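Local structure of uncharacterized protein (Staphylococcus aureus subsp. aureus Mu50, 4QPV) at residues I180-D185 and K211-K216; F129-H134 and S168-E173; R54-F59 and K66-N71. The protein is of unknown function but belongs to the DUF1672 family and has a unique fold with a kinked-helix-beta-beta-beta repeat. One frame throughout, in Å; residues are numbered along the deposited sequence. Where two conformers were deposited one is given.

In the fold
From the N terminus, interaction 3 comes first: helix 48-63 turns back through a short connection onto strand 67-75, the first strand of the antiparallel sheet 67-98. Interaction 2 follows, where the end of helix 116-133 meets the loop between helix 159-165 and strand 175-178, a return over 33 intervening residues. Interaction 1 closes last, linking the approach to helix 184-190 with the exit of helix 199-212. The three loops run in series, neither nested nor crossed. Their centres lie about 17 Å (1 and 2), 18 Å (2 and 3) and 25 Å (1 and 3) apart, and helix 116-133 supplies one side of interaction 2 and touches side chains of interactions 1 and 3.

Interaction 1 (I180-D185 and K211-K216); sequences IPYTLD and KQLKDK
I180 opens the contact at the surface, its CG1 3.8 Å from OD2 of D215, a van der Waals approach of a methylene to a carboxylate. OD1 of that carboxylate is hydrogen-bonded to the S217 hydroxyl, while OD2 takes a water. Two residues on, the ring of Y182 carries most of the contact. With CG beside its own backbone N (chi1 -65°) the ring points at 211-216, and L213 meets it from the opposite direction. The CD1 methyl of L213 lies over one ring face, 3.7 Å from the centroid and 14° off the ring normal, which meets the geometry of a CH-pi contact; CD2 reaches the CE1 side of the ring. Beyond the ring, OH passes 3.4 Å from CB of D215 and is tied to the other segment by two waters. Water 1, in the ring plane at its edge, lies 2.7 Å from Y182 OH and donates to OD2 of D215. Water 2 sits 2.8 Å from the same OH and donates to the carbonyl O of L213. Helix 199-212 ends in a Schellman motif: K214 has positive phi (55°) with two bonds back into the last turn, one of them from its N to O of K211; L213 and D215 flank it. T183 follows as the N-cap of helix 184-190, its side chain capping a backbone N in the first turn and its own N donating to OE1 of E186, the reciprocal pairing of a capping box. L184 then turns into the protein, against helices 116-133 and 48-63.

Interaction 2 (F129-H134 and S168-E173); sequences FEYRAH and SGFRNE
Y131 and F170 both set CG anti to the backbone N, at chi1 170° and 177°, and these torsions swing the two rings out from their backbones until they lie face against face. The ring planes are only 6° apart. The centroids are 4.1 Å apart, which identifies an offset stack. The slip is unequal in its effect: CD1 of Y131 lies over the centre of the F170 ring, 3.4 Å above its plane, whereas CE1 of F170 lies toward the rim of the tyrosine ring. The nearest carbons are Y131 CD1 and F170 CE1, 3.5 Å apart, and CE1 of Y131 approaches CZ of F170 equally closely, at 3.5 Å. No hydrogen bond joins the two segments, so this buried stack alone forms their direct contact. Y131 is held at its hydroxyl, F170 at its backbone. The hydroxyl of Y131 is hydrogen-bonded to the D139 carboxylate, which fixes the far end of the ring, and the backbone N of F170 bonds the hydroxyl of S127, one helical turn before Y131. Within 168-173, R171 folds back on S168, NH2 donating to OG at 2.8 Å with the oxygen slightly tilted from the guanidinium plane. V91 of strand 90-98 touches the side chains of both aromatics, so the pair forms part of a buried aromatic and aliphatic core where the end of helix 116-133, the loop leading to strand 175-178 and strand 90-98 converge.

Interaction 3 (R54-F59 and K66-N71); sequences RGEQFF and KVKATN
E56 reaches from helix 48-63 across to V67 and A69 of strand 67-75, and its atoms meet the strand in order. CB passes 4.0 Å from the carbonyl O of V67. CG, anti to the carbonyl carbon of its own residue (chi1 -71°), comes to 3.4 Å of the same oxygen, and the chain then runs extended, with CD 3.8 Å from N of A69. At the tip, OE2 accepts the backbone N-H of A69 at 2.8 Å through its anti lone pair; an N-H...O angle of 176° makes this bond almost straight. OE2 also accepts a hydrogen bond from water 4, and OE1 one from water 5; both waters accept from NZ of K68. The lysine therefore faces the carboxylate through water, with NZ 4.6 Å from OE2, an arrangement that would be expected to favour the charged form of both groups. Water 3 extends the link at the backbone, donating to O of E56 and accepting from N of V67. One turn on, CB of F59 packs 3.6 Å from CG2 of V67, and both side chains touch V83 of the neighbouring strand 78-87. The axes of the two segments approach to 7.7 Å at 141°, a helix packed on the outermost strand of the three-stranded antiparallel meander 67-75, 78-87, 90-98.

Interaction 1 (I180-D185 and K211-K216)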
loop_
_atom_site.group_PDB
_atom_site.type_symbol
_atom_site.label_atom_id
_atom_site.label_comp_id
_atom_site.label_asym_id
_atom_site.label_seq_id
_atom_site.Cartn_x
_atom_site.Cartn_y
_atom_site.Cartn_z
ATOM N N ILE A 180 -12.206 -1.711 -1.757
ATOM C CA ILE A 180 -13.228 -0.836 -2.308
ATOM C C ILE A 180 -13.341 0.429 -1.433
ATOM O O ILE A 180 -13.467 0.312 -0.207
ATOM C CB ILE A 180 -14.576 -1.601 -2.435
ATOM C CG1 ILE A 180 -14.508 -2.756 -3.484
ATOM C CG2 ILE A 180 -15.797 -0.670 -2.666
ATOM C CD1 ILE A 180 -14.098 -2.378 -4.934
ATOM N N PRO A 181 -13.330 1.633 -2.059
ATOM C CA PRO A 181 -13.481 2.865 -1.277
ATOM C C PRO A 181 -14.920 3.125 -0.816
ATOM O O PRO A 181 -15.874 2.643 -1.421
ATOM C CB PRO A 181 -13.028 3.950 -2.258
ATOM C CG PRO A 181 -13.368 3.412 -3.599
ATOM C CD PRO A 181 -13.160 1.927 -3.501
ATOM N N TYR A 182 -15.066 3.888 0.269
ATOM C CA TYR A 182 -16.357 4.329 0.804
ATOM C C TYR A 182 -16.152 5.704 1.381
ATOM O O TYR A 182 -15.011 6.164 1.468
ATOM C CB TYR A 182 -16.924 3.358 1.870
ATOM C CG TYR A 182 -17.275 1.987 1.338
ATOM C CD1 TYR A 182 -18.411 1.789 0.556
ATOM C CD2 TYR A 182 -16.442 0.894 1.568
ATOM C CE1 TYR A 182 -18.718 0.534 0.032
ATOM C CE2 TYR A 182 -16.746 -0.369 1.060
ATOM C CZ TYR A 182 -17.889 -0.543 0.296
ATOM O OH TYR A 182 -18.193 -1.786 -0.210
ATOM N N THR A 183 -17.222 6.373 1.773
ATOM C CA THR A 183 -17.073 7.693 2.390
ATOM C C THR A 183 -16.619 7.540 3.851
ATOM O O THR A 183 -16.700 6.447 4.419
ATOM C CB THR A 183 -18.406 8.451 2.308
ATOM O OG1 THR A 183 -19.362 7.739 3.089
ATOM C CG2 THR A 183 -18.897 8.624 0.873
ATOM N N LEU A 184 -16.197 8.643 4.475
ATOM C CA LEU A 184 -15.811 8.612 5.872
ATOM C C LEU A 184 -17.042 8.284 6.751
ATOM O O LEU A 184 -16.891 7.568 7.742
ATOM C CB LEU A 184 -15.152 9.940 6.281
ATOM C CG LEU A 184 -14.476 9.965 7.654
ATOM C CD1 LEU A 184 -13.375 8.917 7.751
ATOM C CD2 LEU A 184 -13.930 11.345 7.959
ATOM N N ASP A 185 -18.263 8.746 6.358
ATOM C CA ASP A 185 -19.481 8.413 7.107
ATOM C C ASP A 185 -19.706 6.909 7.070
ATOM O O ASP A 185 -19.983 6.313 8.110
ATOM C CB ASP A 185 -20.717 9.160 6.564
ATOM C CG ASP A 185 -20.821 10.612 7.000
ATOM O OD1 ASP A 185 -20.086 11.010 7.932
ATOM O OD2 ASP A 185 -21.652 11.346 6.422
ATOM N N LYS A 211 -22.310 -7.178 2.699
ATOM C CA LYS A 211 -23.711 -7.461 2.405
ATOM C C LYS A 211 -24.511 -6.158 2.480
ATOM O O LYS A 211 -25.242 -5.850 1.547
ATOM C CB LYS A 211 -24.266 -8.525 3.366
ATOM C CG LYS A 211 -25.466 -9.277 2.812
ATOM C CD LYS A 211 -25.875 -10.437 3.710
ATOM C CE LYS A 211 -27.046 -11.206 3.143
ATOM N NZ LYS A 211 -27.425 -12.353 4.011
ATOM N N GLN A 212 -24.305 -5.365 3.545
ATOM C CA GLN A 212 -25.013 -4.098 3.774
ATOM C C GLN A 212 -24.667 -3.024 2.715
ATOM O O GLN A 212 -25.558 -2.287 2.279
ATOM C CB GLN A 212 -24.729 -3.562 5.193
ATOM C CG GLN A 212 -25.204 -4.467 6.350
ATOM C CD GLN A 212 -26.573 -5.100 6.167
ATOM O OE1 GLN A 212 -27.593 -4.416 6.000
ATOM N NE2 GLN A 212 -26.620 -6.432 6.204
ATOM N N LEU A 213 -23.401 -2.980 2.278
ATOM C CA LEU A 213 -22.887 -2.024 1.287
ATOM C C LEU A 213 -22.978 -2.564 -0.146
ATOM O O LEU A 213 -22.567 -1.877 -1.089
ATOM C CB LEU A 213 -21.433 -1.620 1.610
ATOM C CG LEU A 213 -21.268 -0.673 2.803
ATOM C CD1 LEU A 213 -19.867 -0.760 3.379
ATOM C CD2 LEU A 213 -21.621 0.765 2.432
ATOM N N LYS A 214 -23.510 -3.795 -0.296
ATOM C CA LYS A 214 -23.763 -4.490 -1.556
ATOM C C LYS A 214 -22.487 -4.576 -2.424
ATOM O O LYS A 214 -22.481 -4.181 -3.594
ATOM C CB LYS A 214 -24.943 -3.836 -2.310
ATOM C CG LYS A 214 -26.309 -4.185 -1.697
ATOM C CD LYS A 214 -27.161 -2.960 -1.442
ATOM C CE LYS A 214 -28.422 -3.258 -0.654
ATOM N NZ LYS A 214 -29.409 -4.063 -1.427
ATOM N N ASP A 215 -21.415 -5.113 -1.829
ATOM C CA ASP A 215 -20.145 -5.361 -2.512
ATOM C C ASP A 215 -19.991 -6.874 -2.733
ATOM O O ASP A 215 -19.808 -7.623 -1.775
ATOM C CB ASP A 215 -18.953 -4.773 -1.724
ATOM C CG ASP A 215 -17.595 -5.108 -2.316
ATOM O OD1 ASP A 215 -17.505 -5.242 -3.570
ATOM O OD2 ASP A 215 -16.624 -5.253 -1.531
ATOM N N LYS A 216 -20.078 -7.316 -3.999
ATOM C CA LYS A 216 -19.979 -8.726 -4.374
ATOM C C LYS A 216 -18.584 -9.079 -4.902
ATOM O O LYS A 216 -18.328 -10.248 -5.211
ATOM C CB LYS A 216 -21.049 -9.080 -5.423
ATOM C CG LYS A 216 -22.477 -9.047 -4.874
ATOM C CD LYS A 216 -23.504 -9.445 -5.929
ATOM C CE LYS A 216 -24.917 -9.466 -5.394
ATOM N NZ LYS A 216 -25.439 -8.095 -5.133
HETATM O O HOH W 1 -16.503 -3.693 0.709
HETATM O O HOH W 2 -19.945 -1.459 -2.415
#

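Interaction 2 (F129-H134 and S168-E173)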
loop_
_atom_site.group_PDB
_atom_site.type_symbol
_atom_site.label_atom_id
_atom_site.label_comp_id
_atom_site.label_asym_id
_atom_site.label_seq_id
_atom_site.Cartn_x
_atom_site.Cartn_y
_atom_site.Cartn_z
ATOM N N PHE A 129 -7.883 -3.421 6.624
ATOM C CA PHE A 129 -8.954 -4.244 7.199
ATOM C C PHE A 129 -9.063 -5.559 6.422
ATOM O O PHE A 129 -9.252 -6.622 7.022
ATOM C CB PHE A 129 -10.295 -3.489 7.156
ATOM C CG PHE A 129 -10.516 -2.432 8.214
ATOM C CD1 PHE A 129 -9.725 -1.285 8.256
ATOM C CD2 PHE A 129 -11.561 -2.550 9.124
ATOM C CE1 PHE A 129 -9.956 -0.290 9.221
ATOM C CE2 PHE A 129 -11.789 -1.563 10.092
ATOM C CZ PHE A 129 -10.997 -0.431 10.120
ATOM N N GLU A 130 -8.890 -5.479 5.085
ATOM C CA GLU A 130 -8.897 -6.641 4.200
ATOM C C GLU A 130 -7.715 -7.539 4.519
ATOM O O GLU A 130 -7.873 -8.760 4.549
ATOM C CB GLU A 130 -8.901 -6.239 2.715
ATOM C CG GLU A 130 -10.218 -5.637 2.233
ATOM C CD GLU A 130 -11.474 -6.498 2.267
ATOM O OE1 GLU A 130 -11.392 -7.698 2.620
ATOM O OE2 GLU A 130 -12.546 -5.972 1.891
ATOM N N TYR A 131 -6.549 -6.929 4.846
ATOM C CA TYR A 131 -5.380 -7.700 5.257
ATOM C C TYR A 131 -5.705 -8.505 6.505
ATOM O O TYR A 131 -5.498 -9.716 6.508
ATOM C CB TYR A 131 -4.165 -6.801 5.502
ATOM C CG TYR A 131 -3.029 -7.558 6.164
ATOM C CD1 TYR A 131 -2.302 -8.521 5.461
ATOM C CD2 TYR A 131 -2.741 -7.379 7.518
ATOM C CE1 TYR A 131 -1.274 -9.243 6.074
ATOM C CE2 TYR A 131 -1.714 -8.092 8.137
ATOM C CZ TYR A 131 -0.980 -9.016 7.409
ATOM O OH TYR A 131 0.037 -9.701 8.020
ATOM N N ARG A 132 -6.212 -7.841 7.556
ATOM C CA ARG A 132 -6.575 -8.528 8.796
ATOM C C ARG A 132 -7.584 -9.654 8.541
ATOM O O ARG A 132 -7.378 -10.766 9.027
ATOM C CB ARG A 132 -7.131 -7.537 9.824
ATOM C CG ARG A 132 -7.515 -8.223 11.125
ATOM C CD ARG A 132 -8.055 -7.237 12.122
ATOM N NE ARG A 132 -8.467 -7.938 13.333
ATOM C CZ ARG A 132 -9.075 -7.363 14.366
ATOM N NH1 ARG A 132 -9.340 -6.061 14.351
ATOM N NH2 ARG A 132 -9.433 -8.087 15.417
ATOM N N ALA A 133 -8.634 -9.393 7.734
ATOM C CA ALA A 133 -9.677 -10.398 7.445
ATOM C C ALA A 133 -9.126 -11.655 6.726
ATOM O O ALA A 133 -9.746 -12.714 6.814
ATOM C CB ALA A 133 -10.792 -9.782 6.619
ATOM N N HIS A 134 -7.971 -11.537 6.040
ATOM C CA HIS A 134 -7.330 -12.649 5.305
ATOM C C HIS A 134 -5.850 -12.778 5.680
ATOM O O HIS A 134 -5.053 -13.205 4.846
ATOM C CB HIS A 134 -7.440 -12.405 3.785
ATOM C CG HIS A 134 -8.844 -12.257 3.303
ATOM N ND1 HIS A 134 -9.600 -13.358 2.943
ATOM C CD2 HIS A 134 -9.595 -11.140 3.155
ATOM C CE1 HIS A 134 -10.784 -12.881 2.598
ATOM N NE2 HIS A 134 -10.828 -11.550 2.708
ATOM N N SER A 168 -0.499 3.133 -0.914
ATOM C CA SER A 168 -1.728 2.614 -1.534
ATOM C C SER A 168 -2.599 1.774 -0.600
ATOM O O SER A 168 -3.724 1.407 -0.964
ATOM C CB SER A 168 -1.371 1.763 -2.746
ATOM O OG SER A 168 -0.530 0.686 -2.358
ATOM N N GLY A 169 -2.064 1.427 0.550
ATOM C CA GLY A 169 -2.742 0.566 1.513
ATOM C C GLY A 169 -1.797 -0.516 1.982
ATOM O O GLY A 169 -0.582 -0.276 2.081
ATOM N N PHE A 170 -2.328 -1.724 2.262
ATOM C CA PHE A 170 -1.468 -2.833 2.688
ATOM C C PHE A 170 -0.461 -3.146 1.592
ATOM O O PHE A 170 -0.837 -3.300 0.426
ATOM C CB PHE A 170 -2.260 -4.126 3.061
ATOM C CG PHE A 170 -1.278 -5.228 3.424
ATOM C CD1 PHE A 170 -0.697 -5.279 4.687
ATOM C CD2 PHE A 170 -0.850 -6.148 2.465
ATOM C CE1 PHE A 170 0.292 -6.224 4.987
ATOM C CE2 PHE A 170 0.118 -7.106 2.776
ATOM C CZ PHE A 170 0.681 -7.136 4.038
ATOM N N ARG A 171 0.814 -3.257 1.978
ATOM C CA ARG A 171 1.876 -3.534 1.033
ATOM C C ARG A 171 3.089 -4.083 1.727
ATOM O O ARG A 171 3.478 -3.597 2.791
ATOM C CB ARG A 171 2.259 -2.210 0.296
ATOM C CG ARG A 171 3.397 -2.350 -0.723
ATOM C CD ARG A 171 3.752 -1.009 -1.373
ATOM N NE ARG A 171 2.662 -0.435 -2.178
ATOM C CZ ARG A 171 2.559 -0.569 -3.499
ATOM N NH1 ARG A 171 3.439 -1.305 -4.171
ATOM N NH2 ARG A 171 1.567 0.016 -4.157
ATOM N N ASN A 172 3.736 -5.078 1.089
ATOM C CA ASN A 172 5.022 -5.571 1.552
ATOM C C ASN A 172 5.980 -5.494 0.347
ATOM O O ASN A 172 5.657 -4.868 -0.680
ATOM C CB ASN A 172 4.935 -6.962 2.223
ATOM C CG ASN A 172 4.376 -8.036 1.331
ATOM O OD1 ASN A 172 4.588 -8.041 0.115
ATOM N ND2 ASN A 172 3.624 -8.957 1.924
ATOM N N GLU A 173 7.165 -6.073 0.478
ATOM C CA GLU A 173 8.179 -6.043 -0.580
ATOM C C GLU A 173 7.664 -6.613 -1.906
ATOM O O GLU A 173 8.081 -6.159 -2.969
ATOM C CB GLU A 173 9.413 -6.862 -0.153
ATOM C CG GLU A 173 10.160 -6.323 1.056
ATOM C CD GLU A 173 11.048 -7.362 1.712
ATOM O OE1 GLU A 173 10.505 -8.296 2.342
ATOM O OE2 GLU A 173 12.289 -7.249 1.590
#

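Interaction 3 (R54-F59 and K66-N71)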
loop_
_atom_site.group_PDB
_atom_site.type_symbol
_atom_site.label_atom_id
_atom_site.label_comp_id
_atom_site.label_asym_id
_atom_site.label_seq_id
_atom_site.Cartn_x
_atom_site.Cartn_y
_atom_site.Cartn_z
ATOM N N ARG A 54 1.001 15.861 13.602
ATOM C CA ARG A 54 -0.306 16.242 13.021
ATOM C C ARG A 54 -0.835 15.140 12.078
ATOM O O ARG A 54 -2.039 14.867 12.073
ATOM C CB ARG A 54 -0.240 17.604 12.300
ATOM C CG ARG A 54 0.035 18.793 13.256
ATOM C CD ARG A 54 -1.193 19.130 14.093
ATOM N NE ARG A 54 -2.022 20.152 13.453
ATOM C CZ ARG A 54 -3.294 20.396 13.759
ATOM N NH1 ARG A 54 -3.928 19.643 14.650
ATOM N NH2 ARG A 54 -3.940 21.391 13.175
ATOM N N GLY A 55 0.050 14.513 11.312
ATOM C CA GLY A 55 -0.328 13.401 10.432
ATOM C C GLY A 55 -0.865 12.222 11.221
ATOM O O GLY A 55 -1.936 11.691 10.912
ATOM N N GLU A 56 -0.182 11.873 12.317
ATOM C CA GLU A 56 -0.633 10.793 13.210
ATOM C C GLU A 56 -1.988 11.163 13.830
ATOM O O GLU A 56 -2.914 10.340 13.844
ATOM C CB GLU A 56 0.436 10.519 14.282
ATOM C CG GLU A 56 1.670 9.847 13.673
ATOM C CD GLU A 56 2.955 9.950 14.479
ATOM O OE1 GLU A 56 2.926 10.492 15.610
ATOM O OE2 GLU A 56 4.005 9.503 13.963
ATOM N N GLN A 57 -2.130 12.433 14.269
ATOM C CA GLN A 57 -3.390 12.915 14.842
ATOM C C GLN A 57 -4.531 12.760 13.833
ATOM O O GLN A 57 -5.633 12.382 14.231
ATOM C CB GLN A 57 -3.269 14.391 15.273
ATOM C CG GLN A 57 -4.545 14.962 15.928
ATOM C CD GLN A 57 -4.444 16.449 16.162
ATOM O OE1 GLN A 57 -3.464 17.096 15.782
ATOM N NE2 GLN A 57 -5.433 17.027 16.842
ATOM N N PHE A 58 -4.283 13.117 12.548
ATOM C CA PHE A 58 -5.307 13.019 11.503
ATOM C C PHE A 58 -5.902 11.592 11.430
ATOM O O PHE A 58 -7.126 11.435 11.370
ATOM C CB PHE A 58 -4.735 13.414 10.130
ATOM C CG PHE A 58 -5.764 13.404 9.017
ATOM C CD1 PHE A 58 -6.034 12.238 8.305
ATOM C CD2 PHE A 58 -6.426 14.573 8.648
ATOM C CE1 PHE A 58 -6.995 12.228 7.280
ATOM C CE2 PHE A 58 -7.382 14.565 7.627
ATOM C CZ PHE A 58 -7.660 13.393 6.947
ATOM N N PHE A 59 -5.046 10.580 11.421
ATOM C CA PHE A 59 -5.486 9.184 11.308
ATOM C C PHE A 59 -6.210 8.726 12.558
ATOM O O PHE A 59 -7.140 7.924 12.445
ATOM C CB PHE A 59 -4.310 8.261 10.971
ATOM C CG PHE A 59 -3.990 8.295 9.498
ATOM C CD1 PHE A 59 -3.175 9.293 8.970
ATOM C CD2 PHE A 59 -4.569 7.375 8.621
ATOM C CE1 PHE A 59 -2.923 9.358 7.590
ATOM C CE2 PHE A 59 -4.344 7.460 7.244
ATOM C CZ PHE A 59 -3.524 8.450 6.739
ATOM N N LYS A 66 -4.115 4.078 15.369
ATOM C CA LYS A 66 -2.793 4.540 15.774
ATOM C C LYS A 66 -1.812 4.263 14.627
ATOM O O LYS A 66 -1.629 3.114 14.222
ATOM C CB LYS A 66 -2.356 3.840 17.080
ATOM C CG LYS A 66 -1.147 4.491 17.760
ATOM C CD LYS A 66 -0.460 3.573 18.787
ATOM C CE LYS A 66 -1.235 3.397 20.077
ATOM N NZ LYS A 66 -0.625 2.364 20.959
ATOM N N VAL A 67 -1.220 5.325 14.067
ATOM C CA VAL A 67 -0.269 5.181 12.952
ATOM C C VAL A 67 1.045 5.837 13.371
ATOM O O VAL A 67 1.076 6.599 14.348
ATOM C CB VAL A 67 -0.803 5.755 11.584
ATOM C CG1 VAL A 67 -2.182 5.199 11.263
ATOM C CG2 VAL A 67 -0.844 7.299 11.590
ATOM N N LYS A 68 2.103 5.557 12.621
ATOM C CA LYS A 68 3.429 6.137 12.828
ATOM C C LYS A 68 3.924 6.769 11.507
ATOM O O LYS A 68 3.958 6.090 10.484
ATOM C CB LYS A 68 4.411 5.049 13.325
ATOM C CG LYS A 68 5.799 5.569 13.691
ATOM C CD LYS A 68 5.844 6.124 15.115
ATOM C CE LYS A 68 7.208 6.647 15.495
ATOM N NZ LYS A 68 7.133 7.525 16.697
ATOM N N ALA A 69 4.341 8.054 11.548
ATOM C CA ALA A 69 4.893 8.707 10.355
ATOM C C ALA A 69 6.181 7.996 9.901
ATOM O O ALA A 69 7.018 7.632 10.728
ATOM C CB ALA A 69 5.193 10.178 10.648
ATOM N N THR A 70 6.315 7.774 8.604
ATOM C CA THR A 70 7.521 7.151 8.043
ATOM C C THR A 70 8.295 8.136 7.182
ATOM O O THR A 70 9.469 7.915 6.910
ATOM C CB THR A 70 7.153 5.930 7.189
ATOM O OG1 THR A 70 6.346 6.388 6.107
ATOM C CG2 THR A 70 6.444 4.848 7.985
ATOM N N ASN A 71 7.621 9.179 6.689
ATOM C CA ASN A 71 8.265 10.151 5.818
ATOM C C ASN A 71 7.495 11.427 5.777
ATOM O O ASN A 71 6.268 11.406 5.724
ATOM C CB ASN A 71 8.439 9.597 4.375
ATOM C CG ASN A 71 9.532 10.282 3.577
ATOM O OD1 ASN A 71 10.277 11.126 4.089
ATOM N ND2 ASN A 71 9.685 9.897 2.314
HETATM O O HOH W 3 -2.830 7.812 14.699
HETATM O O HOH W 4 6.452 9.853 14.831
HETATM O O HOH W 5 4.178 8.536 17.190
#